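Local coordinates for protein Afp2 (Serratia entomophila, PDB 6RBN) that probably forms, with other copies of itself, part of the contractile sheath that surrounds the inner tube of the anti-feeding prophage, a phage-tail-like injection system, at residues E64-T69 with A170-A175; G132-I137 with Y160-L165; V208-Q213 with M224-S229. All blocks are in the same frame, centred on the assembly; numbering follows the deposited sequence.

In the fold
The three contacts form a continuous run of packing in this phage tail sheath subunit. Contacts 1 and 2 have centres about 11 Å apart, contacts 2 and 3 about 13 Å, and contacts 1 and 3 about 21 Å. Along the sequence, contact 2 is nested inside the loop closed by contact 1, and contact 3 follows both. Pro-173, at the start of helix 173-187, touches Trp-162 of contact 2 and Ile-225 of contact 3; Tyr-160 of contact 2 meets Met-224. Packing therefore runs from helix 66-75 through the loops after strands 127-129 and 156-157 to helix 210-216, where contact 3 meets a second subunit.

Contact 1 of 3, residues E64-T69 with A170-A175; sequences EDAFYT and AVPPSA
Ala-170 offers its carbonyl to Thr-69 where the loop leading into helix 173-187 passes the first turn of helix 66-75 in this alpha/beta fold; that loop follows strand 156-157 of the mixed sheet. The bond from Thr-69 OG1 to Ala-170 O measures 3.1 Å. It arrives at a C=O...donor angle of 122° and about 38° above the carbonyl plane, off the direction of either lone pair. The threonine can reach it because OG1 stands between its own backbone N and carbonyl carbon (chi1 63°), which points it at the carbonyl of Ala-170.

Val-171 comes next and lies alongside the same residue. Its CG2 branch, anti to the carbonyl carbon, rests 3.8 Å from Thr-69 CB, while the backbone of Val-171 pairs with Gly-163 and so ties this loop back to its earlier half. A single threonine thus meets the incoming chain with both its polar and its apolar atoms.

Pro-172 lays its ring against Ala-66 and Thr-69, crossing the Thr-69 side chain at about a right angle. Its CG faces the methyl group of Ala-66, with CB and CG 3.8 Å apart, and Ala-66 O lies 3.6 Å from the same CG. Further along, Ser-174 OG sits among the carbonyls of Ala-105 and Leu-129, to which its single proton can be given or shared, placing the first turn of helix 173-187 against the ends of parallel strands 102-105 and 127-129. Ala-175 directs its CB back toward helix 66-75 and touches Ser-70 there. The closest approach of proline and threonine is Pro-172 CD to Thr-69 OG1, 3.4 Å.

Contact 2 of 3, residues G132-I137 with Y160-L165; sequences GPKEKI and YPWGTL
Two loops that follow neighbouring parallel strands of the mixed sheet, 127-129 and 156-157, meet here as the segment from Gly-132, through Pro-133, to Ile-137 passes along Tyr-160 and Trp-162. Backbones come closest at the start, with Gly-132 CA 3.8 Å from Tyr-160 CA, a spacing suited to a residue without a side chain.

Each aromatic ring then combines a polar edge with an apolar face. CG of Tyr-160 stands anti to the backbone N (chi1 161°), and the end of its side chain approaches 132-137, where OH accepts a hydrogen bond from Ile-137 N at 3.2 Å, with an N-H...acceptor angle of 159°. Ile-137 also folds back over the ring it holds: CD1 lies over one face, 3.8 Å from the centroid, a CH-pi contact. Pro-133 CD packs 3.6 Å from Tyr-160 CD1, its ring crossing the tyrosine at about a right angle.

Lys-134 lies across Trp-162, its chain extended. CB covers the five-membered ring in a second CH-pi contact, whereas the distant ammonium group adds at most a weak cation-pi attraction. At the indole edge, Trp-162 NE1 donates to Gly-132 O over 3.0 Å.

Contact 3 of 3, residues V208-Q213 with M224-S229; sequences VSDDFQ and MIRTFS
Asp-210 and Arg-226 supply the charged part of this contact, a salt bridge between the first turn of helix 210-216 and strand 225-226. Asp-210 OD1 meets Arg-226 NH1 from across, the carboxylate and guanidinium planes 74° apart; the modelled separation is implausibly short, so its exact length is doubtful. The arginine gets there by bending at chi3 (60°). Its flat group is held between layers: the backbone around Ser-209, at the N-cap position, and Asp-210 N cover one face, and Phe-228 CZ lies 3.8 Å above the other.

Amide packing comes from Gln-213, whose extended chain slides past Met-224 in the opposite direction. Its CD is 3.6 Å from Met-224 CB, its CG 3.6 Å from Met-224 SD, and its OE1 lies at the edge of the guanidinium, 3.6 Å from Arg-226 CD.

Apolar contacts complete the set. The Val-208 and Met-224 side chains cross at about a right angle, with Val-208 CG1 3.6 Å from Met-224 CG, and the bent methionine carries its CE to within 4.1 Å of Phe-212 CE2.

Beyond the two segments, backbone bonds join Met-224 to Trp-236 and Arg-226 to Val-234, forming the small antiparallel pair with strand 234-235, while Trp-236 makes a cation-pi contact with Arg-226. Ile-225 turns the other way, onto helix 173-187, and helix 210-216 packs through Asp-210 and Gln-213 against Tyr-7 and Pro-8 of a second subunit.

Contact 1 of 3, residues E64-T69 with A170-A175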
loop_
_atom_site.group_PDB
_atom_site.type_symbol
_atom_site.label_atom_id
_atom_site.label_comp_id
_atom_site.label_asym_id
_atom_site.label_seq_id
_atom_site.Cartn_x
_atom_site.Cartn_y
_atom_site.Cartn_z
ATOM N N GLU C 64 5.233 -34.809 -103.395
ATOM C CA GLU C 64 4.249 -35.876 -103.375
ATOM C C GLU C 64 4.607 -36.935 -102.337
ATOM O O GLU C 64 3.780 -37.807 -102.046
ATOM C CB GLU C 64 4.132 -36.500 -104.780
ATOM C CG GLU C 64 2.897 -37.361 -105.050
ATOM C CD GLU C 64 2.860 -37.912 -106.457
ATOM O OE1 GLU C 64 3.808 -37.650 -107.226
ATOM O OE2 GLU C 64 1.879 -38.606 -106.796
ATOM N N ASP C 65 5.789 -36.845 -101.732
ATOM C CA ASP C 65 6.301 -37.851 -100.818
ATOM C C ASP C 65 5.498 -37.841 -99.514
ATOM O O ASP C 65 4.770 -36.892 -99.207
ATOM C CB ASP C 65 7.788 -37.605 -100.562
ATOM C CG ASP C 65 8.511 -38.836 -100.045
ATOM O OD1 ASP C 65 7.856 -39.878 -99.841
ATOM O OD2 ASP C 65 9.743 -38.762 -99.858
ATOM N N ALA C 66 5.638 -38.924 -98.745
ATOM C CA ALA C 66 4.744 -39.193 -97.624
ATOM C C ALA C 66 4.940 -38.249 -96.448
ATOM O O ALA C 66 4.021 -38.104 -95.636
ATOM C CB ALA C 66 4.920 -40.636 -97.156
ATOM N N PHE C 67 6.103 -37.607 -96.323
ATOM C CA PHE C 67 6.270 -36.657 -95.230
ATOM C C PHE C 67 5.603 -35.328 -95.544
ATOM O O PHE C 67 5.173 -34.625 -94.624
ATOM C CB PHE C 67 7.757 -36.450 -94.908
ATOM C CG PHE C 67 8.519 -35.673 -95.952
ATOM C CD1 PHE C 67 9.039 -36.310 -97.066
ATOM C CD2 PHE C 67 8.764 -34.315 -95.790
ATOM C CE1 PHE C 67 9.744 -35.601 -98.017
ATOM C CE2 PHE C 67 9.463 -33.604 -96.737
ATOM C CZ PHE C 67 9.956 -34.248 -97.851
ATOM N N TYR C 68 5.513 -34.965 -96.823
ATOM C CA TYR C 68 4.932 -33.680 -97.188
ATOM C C TYR C 68 3.418 -33.700 -97.058
ATOM O O TYR C 68 2.822 -32.735 -96.573
ATOM C CB TYR C 68 5.331 -33.303 -98.615
ATOM C CG TYR C 68 4.889 -31.915 -99.019
ATOM C CD1 TYR C 68 5.611 -30.800 -98.622
ATOM C CD2 TYR C 68 3.744 -31.717 -99.777
ATOM C CE1 TYR C 68 5.217 -29.532 -98.981
ATOM C CE2 TYR C 68 3.337 -30.452 -100.133
ATOM C CZ TYR C 68 4.079 -29.362 -99.733
ATOM O OH TYR C 68 3.682 -28.096 -100.089
ATOM N N THR C 69 2.781 -34.786 -97.498
ATOM C CA THR C 69 1.331 -34.882 -97.408
ATOM C C THR C 69 0.861 -35.107 -95.982
ATOM O O THR C 69 -0.300 -34.822 -95.676
ATOM C CB THR C 69 0.823 -36.006 -98.302
ATOM O OG1 THR C 69 1.356 -37.251 -97.847
ATOM C CG2 THR C 69 1.272 -35.777 -99.721
ATOM N N ALA C 170 -0.959 -39.122 -102.028
ATOM C CA ALA C 170 -1.400 -40.129 -101.071
ATOM C C ALA C 170 -0.976 -39.726 -99.668
ATOM O O ALA C 170 0.223 -39.641 -99.381
ATOM C CB ALA C 170 -0.831 -41.502 -101.422
ATOM N N VAL C 171 -1.952 -39.486 -98.805
ATOM C CA VAL C 171 -1.669 -39.168 -97.403
ATOM C C VAL C 171 -1.550 -40.476 -96.623
ATOM O O VAL C 171 -2.402 -41.362 -96.790
ATOM C CB VAL C 171 -2.766 -38.283 -96.824
ATOM C CG1 VAL C 171 -2.558 -38.056 -95.341
ATOM C CG2 VAL C 171 -2.775 -36.963 -97.521
ATOM N N PRO C 172 -0.505 -40.649 -95.815
ATOM C CA PRO C 172 -0.444 -41.791 -94.909
ATOM C C PRO C 172 -1.560 -41.720 -93.884
ATOM O O PRO C 172 -1.871 -40.641 -93.363
ATOM C CB PRO C 172 0.925 -41.640 -94.240
ATOM C CG PRO C 172 1.713 -40.846 -95.195
ATOM C CD PRO C 172 0.751 -39.890 -95.819
ATOM N N PRO C 173 -2.180 -42.854 -93.554
ATOM C CA PRO C 173 -3.371 -42.822 -92.695
ATOM C C PRO C 173 -3.070 -42.560 -91.232
ATOM O O PRO C 173 -4.012 -42.396 -90.448
ATOM C CB PRO C 173 -3.964 -44.212 -92.899
ATOM C CG PRO C 173 -2.790 -45.062 -93.202
ATOM C CD PRO C 173 -1.840 -44.223 -93.977
ATOM N N SER C 174 -1.798 -42.535 -90.837
ATOM C CA SER C 174 -1.439 -42.031 -89.520
ATOM C C SER C 174 -1.700 -40.540 -89.413
ATOM O O SER C 174 -2.086 -40.052 -88.347
ATOM C CB SER C 174 0.030 -42.306 -89.241
ATOM O OG SER C 174 0.307 -43.682 -89.304
ATOM N N ALA C 175 -1.483 -39.804 -90.503
ATOM C CA ALA C 175 -1.699 -38.366 -90.499
ATOM C C ALA C 175 -3.173 -38.010 -90.520
ATOM O O ALA C 175 -3.550 -36.927 -90.062
ATOM C CB ALA C 175 -0.998 -37.735 -91.694
#

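Contact 2 of 3, residues G132-I137 with Y160-L165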
loop_
_atom_site.group_PDB
_atom_site.type_symbol
_atom_site.label_atom_id
_atom_site.label_comp_id
_atom_site.label_asym_id
_atom_site.label_seq_id
_atom_site.Cartn_x
_atom_site.Cartn_y
_atom_site.Cartn_z
ATOM N N GLY C 132 -1.677 -48.980 -91.879
ATOM C CA GLY C 132 -2.098 -50.217 -92.484
ATOM C C GLY C 132 -1.365 -50.438 -93.789
ATOM O O GLY C 132 -0.561 -49.604 -94.215
ATOM N N PRO C 133 -1.609 -51.578 -94.437
ATOM C CA PRO C 133 -0.973 -51.838 -95.735
ATOM C C PRO C 133 -1.481 -50.903 -96.818
ATOM O O PRO C 133 -2.636 -50.473 -96.805
ATOM C CB PRO C 133 -1.364 -53.289 -96.034
ATOM C CG PRO C 133 -1.629 -53.881 -94.703
ATOM C CD PRO C 133 -2.247 -52.787 -93.895
ATOM N N LYS C 134 -0.598 -50.584 -97.764
ATOM C CA LYS C 134 -0.974 -49.691 -98.852
ATOM C C LYS C 134 -1.779 -50.430 -99.915
ATOM O O LYS C 134 -2.586 -49.813 -100.620
ATOM C CB LYS C 134 0.281 -49.046 -99.443
ATOM C CG LYS C 134 0.020 -47.868 -100.356
ATOM C CD LYS C 134 1.309 -47.171 -100.735
ATOM C CE LYS C 134 1.032 -45.972 -101.624
ATOM N NZ LYS C 134 2.279 -45.259 -102.005
ATOM N N GLU C 135 -1.598 -51.741 -100.021
ATOM C CA GLU C 135 -2.402 -52.575 -100.898
ATOM C C GLU C 135 -3.749 -52.861 -100.242
ATOM O O GLU C 135 -3.930 -52.686 -99.039
ATOM C CB GLU C 135 -1.673 -53.882 -101.213
ATOM C CG GLU C 135 -0.381 -53.728 -102.006
ATOM C CD GLU C 135 0.827 -53.461 -101.124
ATOM O OE1 GLU C 135 0.675 -53.471 -99.884
ATOM O OE2 GLU C 135 1.927 -53.234 -101.671
ATOM N N LYS C 136 -4.702 -53.314 -101.047
ATOM C CA LYS C 136 -6.024 -53.616 -100.521
ATOM C C LYS C 136 -6.018 -54.963 -99.819
ATOM O O LYS C 136 -5.514 -55.952 -100.355
ATOM C CB LYS C 136 -7.075 -53.607 -101.630
ATOM C CG LYS C 136 -8.490 -53.814 -101.108
ATOM C CD LYS C 136 -9.523 -53.850 -102.215
ATOM C CE LYS C 136 -9.813 -52.461 -102.737
ATOM N NZ LYS C 136 -10.925 -52.472 -103.724
ATOM N N ILE C 137 -6.571 -54.990 -98.610
ATOM C CA ILE C 137 -6.802 -56.250 -97.921
ATOM C C ILE C 137 -7.973 -56.958 -98.589
ATOM O O ILE C 137 -9.012 -56.344 -98.864
ATOM C CB ILE C 137 -7.050 -55.994 -96.429
ATOM C CG1 ILE C 137 -5.829 -55.332 -95.797
ATOM C CG2 ILE C 137 -7.326 -57.271 -95.708
ATOM C CD1 ILE C 137 -6.058 -54.862 -94.386
ATOM N N TYR C 160 -5.973 -48.326 -90.768
ATOM C CA TYR C 160 -5.615 -48.904 -92.068
ATOM C C TYR C 160 -5.749 -47.981 -93.286
ATOM O O TYR C 160 -4.712 -47.714 -93.919
ATOM C CB TYR C 160 -6.374 -50.223 -92.268
ATOM C CG TYR C 160 -6.468 -50.688 -93.705
ATOM C CD1 TYR C 160 -5.356 -51.141 -94.392
ATOM C CD2 TYR C 160 -7.689 -50.700 -94.360
ATOM C CE1 TYR C 160 -5.453 -51.561 -95.701
ATOM C CE2 TYR C 160 -7.798 -51.128 -95.662
ATOM C CZ TYR C 160 -6.679 -51.557 -96.325
ATOM O OH TYR C 160 -6.787 -51.984 -97.624
ATOM N N PRO C 161 -6.936 -47.497 -93.696
ATOM C CA PRO C 161 -7.087 -47.060 -95.097
ATOM C C PRO C 161 -6.367 -45.768 -95.458
ATOM O O PRO C 161 -6.550 -44.721 -94.835
ATOM C CB PRO C 161 -8.603 -46.851 -95.234
ATOM C CG PRO C 161 -9.208 -47.476 -94.045
ATOM C CD PRO C 161 -8.196 -47.280 -92.971
ATOM N N TRP C 162 -5.545 -45.860 -96.499
ATOM C CA TRP C 162 -4.720 -44.748 -96.947
ATOM C C TRP C 162 -5.561 -43.655 -97.592
ATOM O O TRP C 162 -6.686 -43.884 -98.038
ATOM C CB TRP C 162 -3.670 -45.259 -97.931
ATOM C CG TRP C 162 -2.535 -45.966 -97.270
ATOM C CD1 TRP C 162 -2.551 -47.219 -96.743
ATOM C CD2 TRP C 162 -1.182 -45.510 -97.177
ATOM N NE1 TRP C 162 -1.311 -47.542 -96.254
ATOM C CE2 TRP C 162 -0.449 -46.514 -96.520
ATOM C CE3 TRP C 162 -0.527 -44.338 -97.558
ATOM C CZ2 TRP C 162 0.903 -46.385 -96.237
ATOM C CZ3 TRP C 162 0.818 -44.214 -97.279
ATOM C CH2 TRP C 162 1.519 -45.227 -96.624
ATOM N N GLY C 163 -4.998 -42.448 -97.635
ATOM C CA GLY C 163 -5.708 -41.319 -98.192
ATOM C C GLY C 163 -5.329 -41.030 -99.633
ATOM O O GLY C 163 -4.318 -41.496 -100.149
ATOM N N THR C 164 -6.184 -40.252 -100.293
ATOM C CA THR C 164 -5.994 -39.865 -101.687
ATOM C C THR C 164 -6.287 -38.378 -101.887
ATOM O O THR C 164 -7.195 -38.012 -102.643
ATOM C CB THR C 164 -6.796 -40.776 -102.636
ATOM O OG1 THR C 164 -6.722 -40.280 -103.979
ATOM C CG2 THR C 164 -8.241 -41.003 -102.199
ATOM N N LEU C 165 -5.527 -37.543 -101.157
ATOM C CA LEU C 165 -5.646 -36.081 -101.054
ATOM C C LEU C 165 -5.919 -35.387 -102.382
ATOM O O LEU C 165 -5.449 -35.824 -103.435
ATOM C CB LEU C 165 -4.341 -35.534 -100.471
ATOM C CG LEU C 165 -4.129 -34.075 -100.072
ATOM C CD1 LEU C 165 -4.972 -33.725 -98.869
ATOM C CD2 LEU C 165 -2.662 -33.821 -99.791
#

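Contact 3 of 3, residues V208-Q213 with M224-S229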
loop_
_atom_site.group_PDB
_atom_site.type_symbol
_atom_site.label_atom_id
_atom_site.label_comp_id
_atom_site.label_asym_id
_atom_site.label_seq_id
_atom_site.Cartn_x
_atom_site.Cartn_y
_atom_site.Cartn_z
ATOM N N VAL C 208 -14.806 -49.188 -97.290
ATOM C CA VAL C 208 -14.819 -50.271 -96.318
ATOM C C VAL C 208 -16.243 -50.459 -95.815
ATOM O O VAL C 208 -16.898 -49.490 -95.413
ATOM C CB VAL C 208 -13.858 -49.985 -95.154
ATOM C CG1 VAL C 208 -13.930 -51.092 -94.144
ATOM C CG2 VAL C 208 -12.442 -49.825 -95.665
ATOM N N SER C 209 -16.721 -51.699 -95.843
ATOM C CA SER C 209 -18.040 -52.029 -95.338
ATOM C C SER C 209 -17.973 -52.357 -93.850
ATOM O O SER C 209 -16.900 -52.438 -93.250
ATOM C CB SER C 209 -18.633 -53.193 -96.125
ATOM O OG SER C 209 -17.881 -54.374 -95.917
ATOM N N ASP C 210 -19.146 -52.551 -93.245
ATOM C CA ASP C 210 -19.213 -52.926 -91.839
ATOM C C ASP C 210 -18.741 -54.353 -91.604
ATOM O O ASP C 210 -18.127 -54.637 -90.572
ATOM C CB ASP C 210 -20.642 -52.770 -91.323
ATOM C CG ASP C 210 -21.035 -51.327 -91.125
ATOM O OD1 ASP C 210 -20.146 -50.513 -90.815
ATOM O OD2 ASP C 210 -22.233 -51.010 -91.270
ATOM N N ASP C 211 -19.018 -55.261 -92.540
ATOM C CA ASP C 211 -18.665 -56.661 -92.342
ATOM C C ASP C 211 -17.171 -56.907 -92.487
ATOM O O ASP C 211 -16.678 -57.934 -92.012
ATOM C CB ASP C 211 -19.444 -57.535 -93.322
ATOM C CG ASP C 211 -20.930 -57.559 -93.025
ATOM O OD1 ASP C 211 -21.302 -57.383 -91.846
ATOM O OD2 ASP C 211 -21.726 -57.753 -93.966
ATOM N N PHE C 212 -16.446 -55.993 -93.129
ATOM C CA PHE C 212 -14.993 -56.095 -93.181
ATOM C C PHE C 212 -14.359 -55.669 -91.865
ATOM O O PHE C 212 -13.420 -56.313 -91.389
ATOM C CB PHE C 212 -14.451 -55.249 -94.329
ATOM C CG PHE C 212 -12.960 -55.291 -94.459
ATOM C CD1 PHE C 212 -12.330 -56.403 -94.982
ATOM C CD2 PHE C 212 -12.185 -54.214 -94.062
ATOM C CE1 PHE C 212 -10.959 -56.440 -95.100
ATOM C CE2 PHE C 212 -10.819 -54.245 -94.177
ATOM C CZ PHE C 212 -10.206 -55.357 -94.697
ATOM N N GLN C 213 -14.856 -54.585 -91.268
ATOM C CA GLN C 213 -14.302 -54.083 -90.016
ATOM C C GLN C 213 -14.629 -54.993 -88.839
ATOM O O GLN C 213 -13.876 -55.016 -87.860
ATOM C CB GLN C 213 -14.819 -52.661 -89.775
ATOM C CG GLN C 213 -14.223 -51.933 -88.583
ATOM C CD GLN C 213 -14.656 -50.496 -88.511
ATOM O OE1 GLN C 213 -15.429 -50.030 -89.342
ATOM N NE2 GLN C 213 -14.158 -49.779 -87.514
ATOM N N MET C 224 -10.551 -48.555 -88.760
ATOM C CA MET C 224 -10.932 -48.055 -90.081
ATOM C C MET C 224 -11.100 -46.546 -90.227
ATOM O O MET C 224 -11.414 -45.844 -89.264
ATOM C CB MET C 224 -12.244 -48.707 -90.497
ATOM C CG MET C 224 -12.109 -50.027 -91.197
ATOM S SD MET C 224 -11.149 -51.285 -90.367
ATOM C CE MET C 224 -9.787 -51.364 -91.498
ATOM N N ILE C 225 -10.887 -46.054 -91.444
ATOM C CA ILE C 225 -11.144 -44.671 -91.829
ATOM C C ILE C 225 -12.206 -44.721 -92.915
ATOM O O ILE C 225 -11.935 -45.166 -94.037
ATOM C CB ILE C 225 -9.878 -43.968 -92.332
ATOM C CG1 ILE C 225 -8.828 -43.901 -91.228
ATOM C CG2 ILE C 225 -10.204 -42.579 -92.841
ATOM C CD1 ILE C 225 -7.490 -43.421 -91.702
ATOM N N ARG C 226 -13.413 -44.274 -92.591
ATOM C CA ARG C 226 -14.565 -44.459 -93.456
ATOM C C ARG C 226 -15.212 -43.114 -93.745
ATOM O O ARG C 226 -15.034 -42.146 -93.009
ATOM C CB ARG C 226 -15.576 -45.409 -92.814
ATOM C CG ARG C 226 -15.080 -46.825 -92.675
ATOM C CD ARG C 226 -16.092 -47.665 -91.945
ATOM N NE ARG C 226 -17.353 -47.701 -92.667
ATOM C CZ ARG C 226 -18.466 -48.234 -92.186
ATOM N NH1 ARG C 226 -18.467 -48.787 -90.985
ATOM N NH2 ARG C 226 -19.575 -48.219 -92.908
ATOM N N THR C 227 -15.985 -43.058 -94.821
ATOM C CA THR C 227 -16.730 -41.859 -95.174
ATOM C C THR C 227 -18.220 -42.107 -94.981
ATOM O O THR C 227 -18.708 -43.223 -95.191
ATOM C CB THR C 227 -16.418 -41.407 -96.606
ATOM O OG1 THR C 227 -17.151 -40.214 -96.904
ATOM C CG2 THR C 227 -16.726 -42.486 -97.635
ATOM N N PHE C 228 -18.923 -41.082 -94.514
ATOM C CA PHE C 228 -20.353 -41.143 -94.261
ATOM C C PHE C 228 -21.023 -39.914 -94.852
ATOM O O PHE C 228 -20.471 -38.811 -94.792
ATOM C CB PHE C 228 -20.651 -41.215 -92.762
ATOM C CG PHE C 228 -20.180 -42.477 -92.105
ATOM C CD1 PHE C 228 -20.929 -43.636 -92.183
ATOM C CD2 PHE C 228 -18.989 -42.503 -91.403
ATOM C CE1 PHE C 228 -20.499 -44.794 -91.576
ATOM C CE2 PHE C 228 -18.554 -43.661 -90.796
ATOM C CZ PHE C 228 -19.310 -44.806 -90.884
ATOM N N SER C 229 -22.205 -40.104 -95.429
ATOM C CA SER C 229 -23.020 -38.975 -95.866
ATOM C C SER C 229 -23.557 -38.266 -94.631
ATOM O O SER C 229 -24.383 -38.817 -93.900
ATOM C CB SER C 229 -24.152 -39.452 -96.768
ATOM O OG SER C 229 -24.962 -38.367 -97.183
#